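PDB 4CW4: beta-ketoacyl-[acyl-carrier-protein] synthase FabY from Pseudomonas aeruginosa, which catalyses the first condensation of fatty acid synthesis, joining acetyl-CoA with malonyl-ACP to give the acetoacetyl-ACP primer. Local coordinates for residues A[13-18]-A[25-30]; A[31-36]-A[472-477]. All coordinates share one frame; numbering follows the deposited sequence.

How the interactions relate
Both contacts are buried, and both use the short helix 28-33, interaction 1 through the turn that leads into it and interaction 2 through its last residue. Their centres lie about 13 Å apart, and Arg31 NH2 in the second reaches Phe26 O in the first at 2.9 Å, probably a hydrogen bond. The chemistry differs with place. Interaction 1, between strand 10-19 and a nearby turn, mixes an aromatic pair with a bridging water. Interaction 2 joins residues 31-36 to 472-477, distant in sequence, through thioether and ring packing, and its second segment runs on to the predicted active-site His477.

Interaction 1: residues A[13-18]-A[25-30]; sequences VGFGGY and SFHHGF
Phe15 and His27 form the dense part of this contact. The Phe15 ring presents its far corner: CZ stands above one face of the His27 imidazole, displaced toward the rim, and comes within 3.3 Å of His27 CE1. The centroids are 4.9 Å apart and the planes meet at 51°, so the pair is oblique, neither an offset stack nor a T-shape. Phe15 owes this reach to its first torsion (chi1 63°), which sets CG between the backbone N and the carbonyl carbon and swings the ring toward the turn, although its CB leaves the strand along a different course. His27, at the N-cap position of helix 28-33, brings its imidazole back toward the strand.

The backbone side is close but not directly bonded: Gly16 CA and Ser25 CA are 4.2 Å apart, and a water makes the link. Ser25 CB rests 3.4 Å from Phe15 O, and Ser25 CA makes a CA-H...O contact with the same oxygen. The water donates to Phe15 O at 2.9 Å and accepts from Phe26 N at 2.9 Å, while sitting above the centre of the Phe15 ring. It thus joins the Phe15 carbonyl to the Phe26 amide where the backbones form no direct hydrogen bond. The CB of Phe26 points away from the strand, and the residue is partly exposed.

Asp201 ties the segments indirectly, with OD1 bonded to Ser25 OG and OD2 to Gly17 N; Arg23 is a second partner of Ser25 OG. Strand 10-19 pairs antiparallel with strand 366-374, where Val13 and Gly14 both face Val371 in a classic beta bulge, while Leu491 and Lys495 of helix 482-496 pack against Phe15 and His27, and helix 565-590 lies against Phe26.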
loop_
_atom_site.group_PDB
_atom_site.type_symbol
_atom_site.label_atom_id
_atom_site.label_comp_id
_atom_site.label_asym_id
_atom_site.label_seq_id
_atom_site.Cartn_x
_atom_site.Cartn_y
_atom_site.Cartn_z
ATOM N N VAL A 13 -7.767 -23.688 3.092
ATOM C CA VAL A 13 -8.836 -24.350 3.837
ATOM C C VAL A 13 -10.191 -23.658 3.678
ATOM O O VAL A 13 -11.217 -24.175 4.135
ATOM C CB VAL A 13 -8.495 -24.499 5.343
ATOM C CG1 VAL A 13 -7.156 -25.226 5.514
ATOM C CG2 VAL A 13 -8.479 -23.145 6.053
ATOM N N GLY A 14 -10.208 -22.513 2.999
ATOM C CA GLY A 14 -11.444 -21.798 2.745
ATOM C C GLY A 14 -11.192 -20.721 1.716
ATOM O O GLY A 14 -10.050 -20.342 1.491
ATOM N N PHE A 15 -12.258 -20.232 1.090
ATOM C CA PHE A 15 -12.152 -19.146 0.126
ATOM C C PHE A 15 -13.520 -18.559 -0.110
ATOM O O PHE A 15 -14.533 -19.262 -0.011
ATOM C CB PHE A 15 -11.504 -19.619 -1.187
ATOM C CG PHE A 15 -12.291 -20.668 -1.929
ATOM C CD1 PHE A 15 -12.137 -22.006 -1.650
ATOM C CD2 PHE A 15 -13.181 -20.298 -2.931
ATOM C CE1 PHE A 15 -12.871 -22.950 -2.340
ATOM C CE2 PHE A 15 -13.902 -21.228 -3.630
ATOM C CZ PHE A 15 -13.768 -22.561 -3.317
ATOM N N GLY A 16 -13.567 -17.262 -0.380
ATOM C CA GLY A 16 -14.842 -16.633 -0.617
ATOM C C GLY A 16 -14.683 -15.230 -1.119
ATOM O O GLY A 16 -13.561 -14.722 -1.166
ATOM N N GLY A 17 -15.799 -14.601 -1.464
ATOM C CA GLY A 17 -15.751 -13.250 -1.990
ATOM C C GLY A 17 -16.789 -13.037 -3.065
ATOM O O GLY A 17 -17.653 -13.885 -3.278
ATOM N N TYR A 18 -16.679 -11.905 -3.756
ATOM C CA TYR A 18 -17.665 -11.447 -4.731
ATOM C C TYR A 18 -16.994 -10.697 -5.863
ATOM O O TYR A 18 -16.162 -9.803 -5.639
ATOM C CB TYR A 18 -18.710 -10.543 -4.068
ATOM C CG TYR A 18 -19.505 -11.298 -3.026
ATOM C CD1 TYR A 18 -20.620 -12.051 -3.382
ATOM C CD2 TYR A 18 -19.119 -11.290 -1.690
ATOM C CE1 TYR A 18 -21.333 -12.771 -2.446
ATOM C CE2 TYR A 18 -19.808 -12.035 -0.755
ATOM C CZ TYR A 18 -20.920 -12.759 -1.137
ATOM O OH TYR A 18 -21.637 -13.495 -0.219
ATOM N N SER A 25 -17.412 -18.477 -2.977
ATOM C CA SER A 25 -17.322 -19.690 -2.171
ATOM C C SER A 25 -18.097 -20.829 -2.824
ATOM O O SER A 25 -19.080 -20.610 -3.555
ATOM C CB SER A 25 -17.807 -19.453 -0.744
ATOM O OG SER A 25 -19.171 -19.081 -0.725
ATOM N N PHE A 26 -17.617 -22.041 -2.579
ATOM C CA PHE A 26 -18.219 -23.254 -3.122
ATOM C C PHE A 26 -18.252 -23.268 -4.643
ATOM O O PHE A 26 -19.011 -24.021 -5.247
ATOM C CB PHE A 26 -19.590 -23.508 -2.484
ATOM C CG PHE A 26 -19.514 -23.566 -0.976
ATOM C CD1 PHE A 26 -19.556 -22.389 -0.227
ATOM C CD2 PHE A 26 -19.315 -24.760 -0.311
ATOM C CE1 PHE A 26 -19.417 -22.415 1.152
ATOM C CE2 PHE A 26 -19.198 -24.801 1.083
ATOM C CZ PHE A 26 -19.231 -23.624 1.812
ATOM N N HIS A 27 -17.393 -22.453 -5.240
ATOM C CA HIS A 27 -17.193 -22.410 -6.679
ATOM C C HIS A 27 -18.395 -21.876 -7.454
ATOM O O HIS A 27 -18.514 -22.147 -8.637
ATOM C CB HIS A 27 -16.808 -23.789 -7.217
ATOM C CG HIS A 27 -15.669 -24.407 -6.484
ATOM N ND1 HIS A 27 -14.375 -23.980 -6.657
ATOM C CD2 HIS A 27 -15.628 -25.388 -5.552
ATOM C CE1 HIS A 27 -13.581 -24.671 -5.859
ATOM N NE2 HIS A 27 -14.311 -25.540 -5.191
ATOM N N HIS A 28 -19.279 -21.120 -6.815
ATOM C CA HIS A 28 -20.413 -20.548 -7.560
ATOM C C HIS A 28 -20.010 -19.586 -8.667
ATOM O O HIS A 28 -20.542 -19.672 -9.760
ATOM C CB HIS A 28 -21.415 -19.891 -6.627
ATOM C CG HIS A 28 -22.166 -20.881 -5.806
ATOM N ND1 HIS A 28 -23.159 -21.681 -6.336
ATOM C CD2 HIS A 28 -22.051 -21.232 -4.506
ATOM C CE1 HIS A 28 -23.627 -22.475 -5.389
ATOM N NE2 HIS A 28 -22.962 -22.228 -4.270
ATOM N N GLY A 29 -19.045 -18.702 -8.407
ATOM C CA GLY A 29 -18.587 -17.777 -9.437
ATOM C C GLY A 29 -17.974 -18.521 -10.612
ATOM O O GLY A 29 -18.229 -18.211 -11.766
ATOM N N PHE A 30 -17.155 -19.524 -10.303
ATOM C CA PHE A 30 -16.577 -20.380 -11.319
ATOM C C PHE A 30 -17.672 -21.007 -12.150
ATOM O O PHE A 30 -17.618 -21.009 -13.381
ATOM C CB PHE A 30 -15.719 -21.465 -10.661
ATOM C CG PHE A 30 -15.168 -22.468 -11.633
ATOM C CD1 PHE A 30 -14.023 -22.195 -12.354
ATOM C CD2 PHE A 30 -15.795 -23.675 -11.837
ATOM C CE1 PHE A 30 -13.506 -23.123 -13.236
ATOM C CE2 PHE A 30 -15.292 -24.588 -12.746
ATOM C CZ PHE A 30 -14.158 -24.306 -13.456
HETATM O O HOH W 1 -15.476 -21.999 -0.556
#

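Interaction 2: residues A[31-36]-A[472-477]; sequences RRMVIE and KAYVGH
Met33 and Tyr474 share the same first torsion, CG anti to the carbonyl carbon and beside the backbone N (chi1 -65° and -62°), and from there each side chain runs toward the other segment. The second torsion of Met33 is extended, which carries the sulfur from above the ring centre toward the CB end of the tyrosine; the chain bends at its third torsion, about the CG-SD bond. As a result the methionine lies over one face of the phenol. Its CB stands 3.8 Å from the Tyr474 ring centroid, just 10° off the normal, a CH-pi contact over the middle of the face. Met33 SD is placed obliquely, 4.3 Å from that centroid, which makes the pair Met-aromatic, and it also touches Tyr474 CB at 3.5 Å. Val475 adds a lighter contact, with CG1 4.2 Å from Met33 SD.

The main chain joins in as well: Met33 O approaches Tyr474 CE1 at 3.1 Å. The phenol is held at its outer end, where Tyr474 OH is hydrogen-bonded to Lys503, a lysine that also forms a salt bridge with Glu36. Tyr474 is further fixed by a backbone hydrogen bond with Val91.

Helix 472-475 is a single turn, with Gly476 N bonded to Lys472 O at 3.0 Å; it ends at Val475, and Gly476, with positive phi, redirects the chain. Immediately beyond lies His477, which touches Cys286, while Lys472 NZ bonds to His439 O. Met33 therefore packs on the helical turn that leads into the predicted Cys-His-His active site characteristic of KAS I/II ketosynthases.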
loop_
_atom_site.group_PDB
_atom_site.type_symbol
_atom_site.label_atom_id
_atom_site.label_comp_id
_atom_site.label_asym_id
_atom_site.label_seq_id
_atom_site.Cartn_x
_atom_site.Cartn_y
_atom_site.Cartn_z
ATOM N N ARG A 31 -18.687 -21.523 -11.481
ATOM C CA ARG A 31 -19.765 -22.171 -12.200
ATOM C C ARG A 31 -20.476 -21.199 -13.138
ATOM O O ARG A 31 -20.865 -21.582 -14.231
ATOM C CB ARG A 31 -20.762 -22.814 -11.247
ATOM C CG ARG A 31 -20.294 -24.125 -10.666
ATOM C CD ARG A 31 -21.409 -24.709 -9.822
ATOM N NE ARG A 31 -21.178 -24.467 -8.426
ATOM C CZ ARG A 31 -22.018 -24.827 -7.455
ATOM N NH1 ARG A 31 -23.234 -25.281 -7.733
ATOM N NH2 ARG A 31 -21.664 -24.661 -6.202
ATOM N N ARG A 32 -20.676 -19.956 -12.714
ATOM C CA ARG A 32 -21.263 -18.970 -13.626
ATOM C C ARG A 32 -20.385 -18.815 -14.872
ATOM O O ARG A 32 -20.901 -18.692 -15.992
ATOM C CB ARG A 32 -21.444 -17.612 -12.944
ATOM C CG ARG A 32 -21.709 -16.436 -13.907
ATOM C CD ARG A 32 -23.026 -16.579 -14.612
ATOM N NE ARG A 32 -23.258 -15.526 -15.599
ATOM C CZ ARG A 32 -23.009 -15.627 -16.905
ATOM N NH1 ARG A 32 -22.467 -16.726 -17.402
ATOM N NH2 ARG A 32 -23.281 -14.607 -17.713
ATOM N N MET A 33 -19.068 -18.794 -14.685
ATOM C CA MET A 33 -18.189 -18.614 -15.823
ATOM C C MET A 33 -18.260 -19.798 -16.799
ATOM O O MET A 33 -18.179 -19.583 -18.003
ATOM C CB MET A 33 -16.763 -18.329 -15.354
ATOM C CG MET A 33 -16.681 -17.011 -14.617
ATOM S SD MET A 33 -15.018 -16.460 -14.188
ATOM C CE MET A 33 -14.811 -17.206 -12.572
ATOM N N VAL A 34 -18.442 -21.016 -16.292
ATOM C CA VAL A 34 -18.557 -22.192 -17.172
ATOM C C VAL A 34 -19.956 -22.788 -17.131
ATOM O O VAL A 34 -20.132 -23.999 -17.235
ATOM C CB VAL A 34 -17.487 -23.254 -16.838
ATOM C CG1 VAL A 34 -16.094 -22.674 -17.054
ATOM C CG2 VAL A 34 -17.655 -23.779 -15.412
ATOM N N ILE A 35 -20.959 -21.919 -17.065
ATOM C CA ILE A 35 -22.299 -22.349 -16.679
ATOM C C ILE A 35 -22.884 -23.364 -17.648
ATOM O O ILE A 35 -23.535 -24.337 -17.236
ATOM C CB ILE A 35 -23.214 -21.126 -16.488
ATOM C CG1 ILE A 35 -24.495 -21.509 -15.738
ATOM C CG2 ILE A 35 -23.517 -20.433 -17.825
ATOM C CD1 ILE A 35 -24.316 -21.687 -14.256
ATOM N N GLU A 36 -22.602 -23.191 -18.924
ATOM C CA GLU A 36 -23.175 -24.069 -19.936
ATOM C C GLU A 36 -22.518 -25.450 -19.943
ATOM O O GLU A 36 -23.058 -26.411 -20.495
ATOM C CB GLU A 36 -23.068 -23.411 -21.313
ATOM C CG GLU A 36 -21.646 -23.277 -21.804
ATOM C CD GLU A 36 -20.987 -21.926 -21.482
ATOM O OE1 GLU A 36 -21.296 -21.246 -20.461
ATOM O OE2 GLU A 36 -20.126 -21.544 -22.298
ATOM N N LYS A 472 -10.042 -12.688 -16.849
ATOM C CA LYS A 472 -10.482 -11.309 -17.117
ATOM C C LYS A 472 -11.461 -11.231 -18.284
ATOM O O LYS A 472 -12.177 -10.239 -18.437
ATOM C CB LYS A 472 -9.292 -10.375 -17.363
ATOM C CG LYS A 472 -8.392 -10.175 -16.133
ATOM C CD LYS A 472 -7.185 -9.297 -16.444
ATOM C CE LYS A 472 -6.248 -9.139 -15.244
ATOM N NZ LYS A 472 -5.705 -10.443 -14.777
ATOM N N ALA A 473 -11.519 -12.271 -19.110
ATOM C CA ALA A 473 -12.533 -12.311 -20.161
ATOM C C ALA A 473 -13.937 -12.254 -19.558
ATOM O O ALA A 473 -14.867 -11.669 -20.143
ATOM C CB ALA A 473 -12.378 -13.581 -20.983
ATOM N N TYR A 474 -14.084 -12.915 -18.415
ATOM C CA TYR A 474 -15.365 -12.993 -17.708
ATOM C C TYR A 474 -15.637 -11.818 -16.778
ATOM O O TYR A 474 -16.751 -11.286 -16.770
ATOM C CB TYR A 474 -15.444 -14.284 -16.887
ATOM C CG TYR A 474 -15.382 -15.546 -17.706
ATOM C CD1 TYR A 474 -16.517 -16.019 -18.355
ATOM C CD2 TYR A 474 -14.199 -16.268 -17.850
ATOM C CE1 TYR A 474 -16.496 -17.181 -19.100
ATOM C CE2 TYR A 474 -14.167 -17.434 -18.615
ATOM C CZ TYR A 474 -15.325 -17.885 -19.234
ATOM O OH TYR A 474 -15.324 -19.033 -19.987
ATOM N N VAL A 475 -14.655 -11.465 -15.941
ATOM C CA VAL A 475 -14.909 -10.537 -14.840
ATOM C C VAL A 475 -14.104 -9.251 -14.913
ATOM O O VAL A 475 -14.151 -8.450 -14.001
ATOM C CB VAL A 475 -14.654 -11.224 -13.468
ATOM C CG1 VAL A 475 -15.567 -12.435 -13.312
ATOM C CG2 VAL A 475 -13.166 -11.620 -13.302
ATOM N N GLY A 476 -13.404 -9.039 -16.016
ATOM C CA GLY A 476 -12.590 -7.851 -16.152
ATOM C C GLY A 476 -11.423 -7.864 -15.191
ATOM O O GLY A 476 -11.075 -8.907 -14.623
ATOM N N HIS A 477 -10.808 -6.698 -15.045
ATOM C CA HIS A 477 -9.570 -6.508 -14.316
ATOM C C HIS A 477 -9.841 -5.753 -13.023
ATOM O O HIS A 477 -10.069 -4.547 -13.037
ATOM C CB HIS A 477 -8.631 -5.706 -15.207
ATOM C CG HIS A 477 -7.224 -5.672 -14.727
ATOM N ND1 HIS A 477 -6.888 -5.951 -13.426
ATOM C CD2 HIS A 477 -6.062 -5.410 -15.373
ATOM C CE1 HIS A 477 -5.573 -5.878 -13.289
ATOM N NE2 HIS A 477 -5.047 -5.549 -14.454
#